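PDB 1YDO: HMG-CoA Lyase from Bacillus subtilis subsp. subtilis, which belongs to the HMGL-like family and folds as a TIM barrel, a closed ring of eight parallel strands surrounded by helices. Local coordinates for residues A[45-50]-A[93-98]; A[100-105]-A[160-165]; A[122-127]-A[164-169]; A[130-135]-A[170-175]. One frame throughout, in Å; residues are numbered along the deposited sequence.

Contact 1: residues A[45-50]-A[93-98]; sequences IEITSF and GGINEA
Ile95 meets Ile47 and Phe50 in the layer between the strands and the surrounding helices of a TIM barrel, where the loop that follows helix 84-93 packs against strand 44-49 and the residue just beyond its end. Strand 76-80 lies between strands 44-49 and 97-103 in the sheet, so the two segments touch through side chains reaching past it.

From Ile95 CB, which points at the other segment, CG1 continues anti to the carbonyl carbon (chi1 -79°) and comes within 4.0 Å of Phe50 CE1. The chain then ends in CD1, the atom that makes most of the contact. It sits near the plane of the Phe50 ring, at its edge, 3.6 Å from Phe50 CE1 and 3.9 Å from Phe50 CZ. The ring and the isoleucine approach from opposite directions, while Ile47 runs at a slant to Ile95.

All three residues are buried, and alanines fill much of the surroundings: Ala66 of helix 62-68 touches both isoleucines, and Ala79 of strand 76-80 touches Phe50 and Ile95. The acids of these strands are engaged elsewhere, Glu46 with Arg15 in a salt bridge and Glu97 with Thr137 and Tyr44 by hydrogen bonds. Toward Ile95, Ile47 offers its terminal methyl, with Ile47 CD1 3.9 Å from Ile95 CD1.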
loop_
_atom_site.group_PDB
_atom_site.type_symbol
_atom_site.label_atom_id
_atom_site.label_comp_id
_atom_site.label_asym_id
_atom_site.label_seq_id
_atom_site.Cartn_x
_atom_site.Cartn_y
_atom_site.Cartn_z
ATOM N N ILE A 45 -20.564 11.406 -0.555
ATOM C CA ILE A 45 -20.802 10.059 -0.060
ATOM C C ILE A 45 -21.860 9.306 -0.852
ATOM O O ILE A 45 -23.005 9.735 -0.885
ATOM C CB ILE A 45 -21.313 10.098 1.370
ATOM C CG1 ILE A 45 -20.379 10.899 2.260
ATOM C CG2 ILE A 45 -21.480 8.692 1.878
ATOM C CD1 ILE A 45 -20.830 10.916 3.704
ATOM N N GLU A 46 -21.501 8.190 -1.482
ATOM C CA GLU A 46 -22.518 7.421 -2.186
ATOM C C GLU A 46 -23.274 6.614 -1.139
ATOM O O GLU A 46 -22.868 5.509 -0.801
ATOM C CB GLU A 46 -21.900 6.457 -3.169
ATOM C CG GLU A 46 -21.282 7.119 -4.341
ATOM C CD GLU A 46 -21.060 6.145 -5.489
ATOM O OE1 GLU A 46 -20.415 6.534 -6.493
ATOM O OE2 GLU A 46 -21.533 4.989 -5.392
ATOM N N ILE A 47 -24.372 7.156 -0.628
ATOM C CA ILE A 47 -25.136 6.470 0.400
ATOM C C ILE A 47 -25.635 5.082 0.023
ATOM O O ILE A 47 -25.718 4.207 0.881
ATOM C CB ILE A 47 -26.337 7.303 0.826
ATOM C CG1 ILE A 47 -27.241 7.553 -0.381
ATOM C CG2 ILE A 47 -25.873 8.622 1.415
ATOM C CD1 ILE A 47 -28.533 8.250 -0.031
ATOM N N THR A 48 -25.966 4.867 -1.245
ATOM C CA THR A 48 -26.472 3.560 -1.660
ATOM C C THR A 48 -26.593 3.414 -3.169
ATOM O O THR A 48 -26.230 4.318 -3.926
ATOM C CB THR A 48 -27.859 3.308 -1.090
ATOM O OG1 THR A 48 -28.332 2.022 -1.512
ATOM C CG2 THR A 48 -28.822 4.376 -1.593
ATOM N N SER A 49 -27.118 2.264 -3.592
ATOM C CA SER A 49 -27.319 1.958 -5.008
ATOM C C SER A 49 -28.778 1.634 -5.274
ATOM O O SER A 49 -29.415 0.920 -4.497
ATOM C CB SER A 49 -26.459 0.765 -5.436
ATOM O OG SER A 49 -26.917 0.211 -6.657
ATOM N N PHE A 50 -29.307 2.159 -6.372
ATOM C CA PHE A 50 -30.694 1.907 -6.728
ATOM C C PHE A 50 -30.839 0.854 -7.804
ATOM O O PHE A 50 -31.739 0.920 -8.640
ATOM C CB PHE A 50 -31.389 3.201 -7.154
ATOM C CG PHE A 50 -31.691 4.109 -6.014
ATOM C CD1 PHE A 50 -30.808 5.109 -5.652
ATOM C CD2 PHE A 50 -32.827 3.918 -5.250
ATOM C CE1 PHE A 50 -31.061 5.913 -4.536
ATOM C CE2 PHE A 50 -33.083 4.714 -4.134
ATOM C CZ PHE A 50 -32.202 5.707 -3.776
ATOM N N GLY A 93 -35.606 9.530 -3.201
ATOM C CA GLY A 93 -34.699 9.404 -2.069
ATOM C C GLY A 93 -34.034 10.721 -1.693
ATOM O O GLY A 93 -33.571 10.898 -0.563
ATOM N N GLY A 94 -33.975 11.644 -2.648
ATOM C CA GLY A 94 -33.368 12.937 -2.388
ATOM C C GLY A 94 -31.918 13.034 -2.809
ATOM O O GLY A 94 -31.265 14.041 -2.542
ATOM N N ILE A 95 -31.419 11.996 -3.470
ATOM C CA ILE A 95 -30.034 11.982 -3.922
ATOM C C ILE A 95 -29.678 13.238 -4.692
ATOM O O ILE A 95 -30.419 13.643 -5.580
ATOM C CB ILE A 95 -29.739 10.759 -4.810
ATOM C CG1 ILE A 95 -29.535 9.533 -3.933
ATOM C CG2 ILE A 95 -28.482 10.982 -5.625
ATOM C CD1 ILE A 95 -30.730 9.198 -3.078
ATOM N N ASN A 96 -28.545 13.848 -4.347
ATOM C CA ASN A 96 -28.093 15.056 -5.020
ATOM C C ASN A 96 -27.438 14.693 -6.352
ATOM O O ASN A 96 -27.672 15.343 -7.371
ATOM C CB ASN A 96 -27.075 15.804 -4.168
ATOM C CG ASN A 96 -27.548 16.017 -2.758
ATOM O OD1 ASN A 96 -28.618 16.561 -2.538
ATOM N ND2 ASN A 96 -26.755 15.578 -1.787
ATOM N N GLU A 97 -26.609 13.653 -6.348
ATOM C CA GLU A 97 -25.928 13.255 -7.571
ATOM C C GLU A 97 -26.137 11.791 -7.930
ATOM O O GLU A 97 -26.076 10.906 -7.083
ATOM C CB GLU A 97 -24.420 13.569 -7.470
ATOM C CG GLU A 97 -23.573 13.003 -8.620
ATOM C CD GLU A 97 -22.222 13.689 -8.785
ATOM O OE1 GLU A 97 -22.193 14.857 -9.242
ATOM O OE2 GLU A 97 -21.189 13.055 -8.469
ATOM N N ALA A 98 -26.389 11.556 -9.207
ATOM C CA ALA A 98 -26.602 10.218 -9.698
ATOM C C ALA A 98 -25.349 9.753 -10.407
ATOM O O ALA A 98 -24.753 10.504 -11.166
ATOM C CB ALA A 98 -27.775 10.210 -10.653
#

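Contact 2: residues A[100-105]-A[160-165]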
loop_
_atom_site.group_PDB
_atom_site.type_symbol
_atom_site.label_atom_id
_atom_site.label_comp_id
_atom_site.label_asym_id
_atom_site.label_seq_id
_atom_site.Cartn_x
_atom_site.Cartn_y
_atom_site.Cartn_z
ATOM N N VAL A 100 -23.992 7.115 -13.059
ATOM C CA VAL A 100 -24.255 6.022 -13.970
ATOM C C VAL A 100 -22.993 5.162 -14.052
ATOM O O VAL A 100 -21.952 5.529 -13.500
ATOM C CB VAL A 100 -24.603 6.531 -15.358
ATOM C CG1 VAL A 100 -25.952 7.225 -15.310
ATOM C CG2 VAL A 100 -23.510 7.474 -15.855
ATOM N N PHE A 101 -23.073 4.023 -14.732
ATOM C CA PHE A 101 -21.915 3.158 -14.838
ATOM C C PHE A 101 -21.986 2.205 -16.004
ATOM O O PHE A 101 -23.059 1.913 -16.531
ATOM C CB PHE A 101 -21.735 2.329 -13.569
ATOM C CG PHE A 101 -22.933 1.512 -13.205
ATOM C CD1 PHE A 101 -24.010 2.098 -12.547
ATOM C CD2 PHE A 101 -23.011 0.167 -13.549
ATOM C CE1 PHE A 101 -25.157 1.358 -12.239
ATOM C CE2 PHE A 101 -24.155 -0.587 -13.248
ATOM C CZ PHE A 101 -25.226 0.011 -12.594
HETATM N N MSE A 102 -20.815 1.719 -16.399
HETATM C CA MSE A 102 -20.687 0.758 -17.483
HETATM C C MSE A 102 -19.246 0.303 -17.540
HETATM O O MSE A 102 -18.378 0.882 -16.898
HETATM C CB MSE A 102 -21.085 1.390 -18.816
HETATM C CG MSE A 102 -20.102 2.408 -19.341
HETATM SE SE MSE A 102 -20.592 3.003 -21.114
HETATM C CE MSE A 102 -19.955 1.459 -22.123
ATOM N N SER A 103 -18.993 -0.739 -18.315
ATOM C CA SER A 103 -17.645 -1.248 -18.436
ATOM C C SER A 103 -17.005 -0.891 -19.776
ATOM O O SER A 103 -17.685 -0.791 -20.803
ATOM C CB SER A 103 -17.651 -2.764 -18.246
ATOM O OG SER A 103 -16.344 -3.303 -18.394
ATOM N N ALA A 104 -15.693 -0.682 -19.750
ATOM C CA ALA A 104 -14.938 -0.362 -20.955
ATOM C C ALA A 104 -14.819 -1.644 -21.778
ATOM O O ALA A 104 -14.869 -1.620 -23.009
ATOM C CB ALA A 104 -13.557 0.151 -20.578
ATOM N N SER A 105 -14.654 -2.760 -21.069
ATOM C CA SER A 105 -14.543 -4.080 -21.679
ATOM C C SER A 105 -15.927 -4.576 -22.082
ATOM O O SER A 105 -16.877 -4.530 -21.287
ATOM C CB SER A 105 -13.917 -5.069 -20.696
ATOM O OG SER A 105 -14.474 -6.358 -20.854
ATOM N N ILE A 160 -10.660 5.980 -24.395
ATOM C CA ILE A 160 -10.785 7.290 -25.010
ATOM C C ILE A 160 -12.124 7.397 -25.715
ATOM O O ILE A 160 -12.888 8.336 -25.494
ATOM C CB ILE A 160 -9.675 7.516 -26.037
ATOM C CG1 ILE A 160 -8.312 7.233 -25.404
ATOM C CG2 ILE A 160 -9.720 8.946 -26.535
ATOM C CD1 ILE A 160 -7.958 8.180 -24.297
ATOM N N ARG A 161 -12.398 6.420 -26.570
ATOM C CA ARG A 161 -13.642 6.376 -27.321
ATOM C C ARG A 161 -14.819 6.619 -26.383
ATOM O O ARG A 161 -15.504 7.641 -26.478
ATOM C CB ARG A 161 -13.785 5.010 -28.006
ATOM C CG ARG A 161 -14.885 4.930 -29.057
ATOM C CD ARG A 161 -14.847 3.598 -29.815
ATOM N NE ARG A 161 -15.380 2.464 -29.056
ATOM C CZ ARG A 161 -16.674 2.264 -28.796
ATOM N NH1 ARG A 161 -17.054 1.197 -28.097
ATOM N NH2 ARG A 161 -17.595 3.124 -29.232
ATOM N N LEU A 162 -15.037 5.677 -25.469
ATOM C CA LEU A 162 -16.135 5.759 -24.505
ATOM C C LEU A 162 -16.091 7.064 -23.729
ATOM O O LEU A 162 -17.091 7.775 -23.634
ATOM C CB LEU A 162 -16.066 4.581 -23.529
ATOM C CG LEU A 162 -16.247 3.184 -24.136
ATOM C CD1 LEU A 162 -16.073 2.142 -23.032
ATOM C CD2 LEU A 162 -17.633 3.068 -24.788
ATOM N N SER A 163 -14.927 7.379 -23.176
ATOM C CA SER A 163 -14.767 8.606 -22.419
ATOM C C SER A 163 -15.268 9.823 -23.206
ATOM O O SER A 163 -15.908 10.701 -22.642
ATOM C CB SER A 163 -13.300 8.781 -22.040
ATOM O OG SER A 163 -12.842 7.658 -21.301
ATOM N N GLU A 164 -14.980 9.874 -24.506
ATOM C CA GLU A 164 -15.433 11.000 -25.317
ATOM C C GLU A 164 -16.956 11.011 -25.361
ATOM O O GLU A 164 -17.589 12.060 -25.214
ATOM C CB GLU A 164 -14.854 10.939 -26.744
ATOM C CG GLU A 164 -13.388 11.418 -26.841
ATOM C CD GLU A 164 -13.072 12.274 -28.088
ATOM O OE1 GLU A 164 -11.940 12.823 -28.165
ATOM O OE2 GLU A 164 -13.941 12.400 -28.984
ATOM N N ALA A 165 -17.545 9.840 -25.556
ATOM C CA ALA A 165 -18.990 9.759 -25.585
ATOM C C ALA A 165 -19.525 10.220 -24.231
ATOM O O ALA A 165 -20.330 11.140 -24.161
ATOM C CB ALA A 165 -19.434 8.331 -25.866
#
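Leu162 meets Met102 and Ala104 without an aromatic ring between them; the flat groups here are the two peptides flanking Ala104. Leu162 CD1 lies 4.0 Å from both Ser103 O and Ala104 O, and 3.4 Å from Ala104 CA between them. The Phe101 ring belongs to another neighbourhood, against Tyr141 of strand 137-143.

This is strand-to-helix packing of a TIM barrel. Helix 156-169 follows strand 137-143 in the chain, yet Leu162 reaches across to the C-terminal end of the adjacent strand, 97-103. Its CD1 takes Ala104, backbone and side chain alike, with Ala104 CB 4.0 Å from Leu162 CD1. Met102 CE sits close to both methyls, 3.9 Å from Leu162 CD2 and 4.0 Å from Leu162 CD1. Met102 is a selenomethionine whose CG sits between the backbone N and the carbonyl carbon (chi1 71°); its chain then bends at the last torsion, and this bend turns CE toward the leucine.

Leu142 of strand 137-143 touches both Ala104 and Ser163, filling in between strand and helix. At the end of segment 100-105, Ser105 takes the N-cap position of helix 106-110, its OG bonded to His108 N. Between the two segments themselves the touching residues are buried and the side-chain contacts purely carbon on carbon, so the attraction is dispersive and hydrophobic, with little directional demand.

Contact 3: residues A[122-127]-A[164-169]; sequences HILKQV and EALFEF
The Phe169 side chain sets out with CG anti to the carbonyl carbon (chi1 -66°), which projects the ring toward helix 117-133, where Lys125 extends its CG anti to the backbone N and lays the start of its aliphatic chain against that ring. The two side chains cross at about a right angle. Lys125 CB stands over the face, 3.6 Å from the ring centroid and 17° off the normal, a CH-pi contact. Lys125 CA covers the CD1 side of the same face at 3.4 Å from Phe169 CD1, and Lys125 CG lies 3.8 Å from Phe169 CE2. The opposite face carries Ala165 O from the preceding turn of the ring's own helix, offset toward the rim, so the ring is held between the two helix backbones.

Deeper in the interface the leucines meet, with Leu124 CD1 4.0 Å from Leu166 CD1. These are neighbouring outer helices of a TIM barrel, running in nearly the same direction: the axes of the two short segments pass 9.8 Å apart at 20°. Leu121 and Asn128, a turn to each side along helix 117-133, add to the surroundings of Phe169, and Leu124 also rests on Val100 and Met102 of the strand beneath.

Beyond CG the lysine chain runs away from the ring and carries NZ with it. The contact therefore uses the lysine's hydrocarbon part, and any pull from Glu168, whose OE2 is 6.8 Å from Lys125 NZ, is probably a weak long-range one.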
loop_
_atom_site.group_PDB
_atom_site.type_symbol
_atom_site.label_atom_id
_atom_site.label_comp_id
_atom_site.label_asym_id
_atom_site.label_seq_id
_atom_site.Cartn_x
_atom_site.Cartn_y
_atom_site.Cartn_z
ATOM N N HIS A 122 -26.062 3.995 -24.763
ATOM C CA HIS A 122 -27.359 4.559 -25.084
ATOM C C HIS A 122 -28.203 4.778 -23.827
ATOM O O HIS A 122 -28.920 5.775 -23.713
ATOM C CB HIS A 122 -28.087 3.634 -26.066
ATOM C CG HIS A 122 -29.343 4.222 -26.635
ATOM N ND1 HIS A 122 -30.592 3.896 -26.168
ATOM C CD2 HIS A 122 -29.527 5.127 -27.630
ATOM C CE1 HIS A 122 -31.506 4.575 -26.850
ATOM N NE2 HIS A 122 -30.884 5.325 -27.738
ATOM N N ILE A 123 -28.114 3.845 -22.884
ATOM C CA ILE A 123 -28.875 3.950 -21.648
ATOM C C ILE A 123 -28.419 5.176 -20.871
ATOM O O ILE A 123 -29.204 6.090 -20.602
ATOM C CB ILE A 123 -28.674 2.707 -20.743
ATOM C CG1 ILE A 123 -28.858 1.424 -21.549
ATOM C CG2 ILE A 123 -29.662 2.750 -19.584
ATOM C CD1 ILE A 123 -30.230 1.265 -22.187
ATOM N N LEU A 124 -27.137 5.181 -20.519
ATOM C CA LEU A 124 -26.542 6.275 -19.762
ATOM C C LEU A 124 -26.851 7.603 -20.420
ATOM O O LEU A 124 -27.168 8.582 -19.746
ATOM C CB LEU A 124 -25.024 6.099 -19.675
ATOM C CG LEU A 124 -24.513 4.749 -19.162
ATOM C CD1 LEU A 124 -23.011 4.858 -18.952
ATOM C CD2 LEU A 124 -25.216 4.361 -17.863
ATOM N N LYS A 125 -26.751 7.627 -21.744
ATOM C CA LYS A 125 -27.033 8.835 -22.512
ATOM C C LYS A 125 -28.340 9.454 -22.035
ATOM O O LYS A 125 -28.364 10.586 -21.561
ATOM C CB LYS A 125 -27.159 8.495 -24.004
ATOM C CG LYS A 125 -27.517 9.674 -24.919
ATOM C CD LYS A 125 -27.643 9.222 -26.382
ATOM C CE LYS A 125 -27.823 10.406 -27.320
ATOM N NZ LYS A 125 -29.003 11.235 -26.939
ATOM N N GLN A 126 -29.431 8.705 -22.158
ATOM C CA GLN A 126 -30.711 9.250 -21.753
ATOM C C GLN A 126 -30.844 9.279 -20.219
ATOM O O GLN A 126 -31.445 10.198 -19.653
ATOM C CB GLN A 126 -31.874 8.493 -22.439
ATOM C CG GLN A 126 -31.922 8.637 -24.018
ATOM C CD GLN A 126 -31.828 10.113 -24.542
ATOM O OE1 GLN A 126 -32.542 11.016 -24.069
ATOM N NE2 GLN A 126 -30.974 10.334 -25.537
ATOM N N VAL A 127 -30.258 8.308 -19.526
ATOM C CA VAL A 127 -30.333 8.313 -18.070
ATOM C C VAL A 127 -29.698 9.585 -17.509
ATOM O O VAL A 127 -30.116 10.097 -16.468
ATOM C CB VAL A 127 -29.608 7.115 -17.490
ATOM C CG1 VAL A 127 -29.592 7.217 -15.981
ATOM C CG2 VAL A 127 -30.286 5.841 -17.956
ATOM N N GLU A 164 -14.980 9.874 -24.506
ATOM C CA GLU A 164 -15.433 11.000 -25.317
ATOM C C GLU A 164 -16.956 11.011 -25.361
ATOM O O GLU A 164 -17.589 12.060 -25.214
ATOM C CB GLU A 164 -14.854 10.939 -26.744
ATOM C CG GLU A 164 -13.388 11.418 -26.841
ATOM C CD GLU A 164 -13.072 12.274 -28.088
ATOM O OE1 GLU A 164 -11.940 12.823 -28.165
ATOM O OE2 GLU A 164 -13.941 12.400 -28.984
ATOM N N ALA A 165 -17.545 9.840 -25.556
ATOM C CA ALA A 165 -18.990 9.759 -25.585
ATOM C C ALA A 165 -19.525 10.220 -24.231
ATOM O O ALA A 165 -20.330 11.140 -24.161
ATOM C CB ALA A 165 -19.434 8.331 -25.866
ATOM N N LEU A 166 -19.061 9.594 -23.155
ATOM C CA LEU A 166 -19.537 9.957 -21.838
ATOM C C LEU A 166 -19.519 11.454 -21.623
ATOM O O LEU A 166 -20.513 12.044 -21.193
ATOM C CB LEU A 166 -18.719 9.272 -20.743
ATOM C CG LEU A 166 -19.161 7.872 -20.327
ATOM C CD1 LEU A 166 -20.679 7.833 -20.228
ATOM C CD2 LEU A 166 -18.676 6.851 -21.326
ATOM N N PHE A 167 -18.403 12.091 -21.933
ATOM C CA PHE A 167 -18.331 13.525 -21.726
ATOM C C PHE A 167 -19.265 14.275 -22.647
ATOM O O PHE A 167 -19.825 15.306 -22.270
ATOM C CB PHE A 167 -16.897 14.009 -21.895
ATOM C CG PHE A 167 -16.089 13.904 -20.645
ATOM C CD1 PHE A 167 -16.456 14.628 -19.512
ATOM C CD2 PHE A 167 -14.968 13.083 -20.585
ATOM C CE1 PHE A 167 -15.720 14.539 -18.339
ATOM C CE2 PHE A 167 -14.221 12.985 -19.412
ATOM C CZ PHE A 167 -14.598 13.716 -18.286
ATOM N N GLU A 168 -19.440 13.740 -23.849
ATOM C CA GLU A 168 -20.315 14.344 -24.852
ATOM C C GLU A 168 -21.773 14.393 -24.375
ATOM O O GLU A 168 -22.529 15.286 -24.760
ATOM C CB GLU A 168 -20.224 13.551 -26.165
ATOM C CG GLU A 168 -20.968 14.174 -27.352
ATOM C CD GLU A 168 -21.463 13.137 -28.361
ATOM O OE1 GLU A 168 -20.635 12.338 -28.870
ATOM O OE2 GLU A 168 -22.689 13.126 -28.645
ATOM N N PHE A 169 -22.165 13.429 -23.548
ATOM C CA PHE A 169 -23.528 13.374 -23.019
ATOM C C PHE A 169 -23.801 14.537 -22.053
ATOM O O PHE A 169 -24.931 15.004 -21.940
ATOM C CB PHE A 169 -23.766 12.041 -22.292
ATOM C CG PHE A 169 -23.732 10.827 -23.192
ATOM C CD1 PHE A 169 -23.688 9.540 -22.641
ATOM C CD2 PHE A 169 -23.750 10.959 -24.577
ATOM C CE1 PHE A 169 -23.659 8.400 -23.457
ATOM C CE2 PHE A 169 -23.722 9.824 -25.402
ATOM C CZ PHE A 169 -23.676 8.542 -24.839
#

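Contact 4: residues A[130-135]-A[170-175]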
loop_
_atom_site.group_PDB
_atom_site.type_symbol
_atom_site.label_atom_id
_atom_site.label_comp_id
_atom_site.label_asym_id
_atom_site.label_seq_id
_atom_site.Cartn_x
_atom_site.Cartn_y
_atom_site.Cartn_z
ATOM N N ASP A 130 -32.134 12.814 -18.379
ATOM C CA ASP A 130 -33.255 12.959 -17.452
ATOM C C ASP A 130 -32.781 13.384 -16.058
ATOM O O ASP A 130 -33.461 14.135 -15.343
ATOM C CB ASP A 130 -34.051 11.650 -17.339
ATOM C CG ASP A 130 -34.633 11.191 -18.673
ATOM O OD1 ASP A 130 -34.821 12.046 -19.581
ATOM O OD2 ASP A 130 -34.918 9.978 -18.797
ATOM N N ALA A 131 -31.611 12.902 -15.670
ATOM C CA ALA A 131 -31.077 13.244 -14.370
ATOM C C ALA A 131 -30.836 14.739 -14.274
ATOM O O ALA A 131 -31.353 15.396 -13.375
ATOM C CB ALA A 131 -29.788 12.494 -14.136
ATOM N N GLN A 132 -30.057 15.274 -15.206
ATOM C CA GLN A 132 -29.739 16.696 -15.202
ATOM C C GLN A 132 -31.001 17.534 -15.317
ATOM O O GLN A 132 -31.157 18.548 -14.634
ATOM C CB GLN A 132 -28.779 17.027 -16.348
ATOM C CG GLN A 132 -27.524 16.154 -16.335
ATOM C CD GLN A 132 -26.403 16.655 -17.242
ATOM O OE1 GLN A 132 -26.613 16.941 -18.425
ATOM N NE2 GLN A 132 -25.197 16.746 -16.688
ATOM N N LYS A 133 -31.908 17.089 -16.180
ATOM C CA LYS A 133 -33.160 17.791 -16.396
ATOM C C LYS A 133 -33.916 17.911 -15.075
ATOM O O LYS A 133 -34.807 18.754 -14.919
ATOM C CB LYS A 133 -34.006 17.045 -17.437
ATOM C CG LYS A 133 -35.149 17.878 -18.023
ATOM C CD LYS A 133 -35.969 17.116 -19.063
ATOM C CE LYS A 133 -36.708 15.934 -18.450
ATOM N NZ LYS A 133 -37.516 15.210 -19.470
ATOM N N ALA A 134 -33.556 17.064 -14.118
ATOM C CA ALA A 134 -34.199 17.097 -12.814
ATOM C C ALA A 134 -33.349 17.895 -11.830
ATOM O O ALA A 134 -33.572 17.832 -10.620
ATOM C CB ALA A 134 -34.414 15.680 -12.295
ATOM N N ASN A 135 -32.387 18.651 -12.354
ATOM C CA ASN A 135 -31.496 19.464 -11.532
ATOM C C ASN A 135 -30.656 18.580 -10.635
ATOM O O ASN A 135 -30.529 18.831 -9.429
ATOM C CB ASN A 135 -32.279 20.440 -10.658
ATOM C CG ASN A 135 -33.204 21.316 -11.459
ATOM O OD1 ASN A 135 -32.778 21.986 -12.403
ATOM N ND2 ASN A 135 -34.481 21.324 -11.090
ATOM N N GLY A 170 -22.767 14.997 -21.354
ATOM C CA GLY A 170 -22.956 16.094 -20.425
ATOM C C GLY A 170 -22.599 15.759 -18.991
ATOM O O GLY A 170 -22.866 16.545 -18.075
ATOM N N ILE A 171 -21.993 14.597 -18.778
ATOM C CA ILE A 171 -21.606 14.194 -17.430
ATOM C C ILE A 171 -20.655 15.228 -16.854
ATOM O O ILE A 171 -20.057 16.004 -17.587
ATOM C CB ILE A 171 -20.899 12.839 -17.444
ATOM C CG1 ILE A 171 -19.690 12.909 -18.379
ATOM C CG2 ILE A 171 -21.875 11.743 -17.866
ATOM C CD1 ILE A 171 -18.800 11.677 -18.320
ATOM N N SER A 172 -20.501 15.236 -15.542
ATOM C CA SER A 172 -19.623 16.218 -14.930
ATOM C C SER A 172 -18.260 15.662 -14.521
ATOM O O SER A 172 -17.273 16.402 -14.444
ATOM C CB SER A 172 -20.320 16.830 -13.719
ATOM O OG SER A 172 -21.603 17.314 -14.083
ATOM N N GLU A 173 -18.208 14.354 -14.274
ATOM C CA GLU A 173 -16.979 13.698 -13.853
ATOM C C GLU A 173 -16.939 12.245 -14.307
ATOM O O GLU A 173 -17.900 11.510 -14.142
ATOM C CB GLU A 173 -16.884 13.747 -12.340
ATOM C CG GLU A 173 -15.522 13.452 -11.808
ATOM C CD GLU A 173 -15.383 13.898 -10.371
ATOM O OE1 GLU A 173 -15.783 13.133 -9.474
ATOM O OE2 GLU A 173 -14.896 15.026 -10.139
ATOM N N LEU A 174 -15.818 11.833 -14.874
ATOM C CA LEU A 174 -15.695 10.469 -15.328
ATOM C C LEU A 174 -14.735 9.739 -14.390
ATOM O O LEU A 174 -13.533 9.988 -14.395
ATOM C CB LEU A 174 -15.167 10.452 -16.750
ATOM C CG LEU A 174 -15.505 9.260 -17.626
ATOM C CD1 LEU A 174 -14.708 9.369 -18.911
ATOM C CD2 LEU A 174 -15.165 7.961 -16.924
ATOM N N SER A 175 -15.263 8.829 -13.581
ATOM C CA SER A 175 -14.424 8.111 -12.632
ATOM C C SER A 175 -13.921 6.819 -13.229
ATOM O O SER A 175 -14.690 5.885 -13.436
ATOM C CB SER A 175 -15.206 7.845 -11.342
ATOM O OG SER A 175 -14.444 7.117 -10.415
#
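Gly170 ends helix 156-169 in a Schellman motif, its positive phi turning the chain out of the helix and toward strand 174-177 while Gln132 reaches its carbonyl from the last turn of helix 117-133. In the TIM barrel these are two adjacent helix ends, on the side where the strands begin.

Gln132 bridges the gap with its full length: CG is anti to the carbonyl carbon and the chain is extended beyond it, which carries the amide across to a backbone whose nearest CA, that of Gly170, is 8.6 Å from Gln132 CA. The amide then donates to the peptide oxygen of Gly170, with an N-H...O angle of 145°. The donor stands well above the carbonyl plane, 52° out of it, and the oxygen is tilted from the amide plane by 22°.

The Gln132 side chain also touches Thr138 of strand 137-143, and Ser172 pairs its backbone with the same Thr138. Ile171 turns the other way, onto Leu166, into the layer beneath helix 156-169. The contact is partly buried and rests on one polar atom pair, Gln132 NE2 to Gly170 O at 2.7 Å.

Overall arrangement
Contacts 2, 3 and 4 form a continuous patch on one flank of the barrel. The centres of 2 and 3 are about 9 Å apart, as are those of 3 and 4. Contacts 2 and 3 share helix 156-169 and meet through Met102 SE, 3.7 Å from Leu124 CD1. Contacts 3 and 4 share helix 117-133 and join where Phe167 CZ lies 3.7 Å from Leu174 CB. Contact 4 also touches contact 2, with Leu174 CD1 3.5 Å from Ser163 CB. Contact 1 stands apart: it touches none of the others, its centre about 13 Å from that of contact 4 and 21 Å from contact 2, to which strand 97-103 connects it.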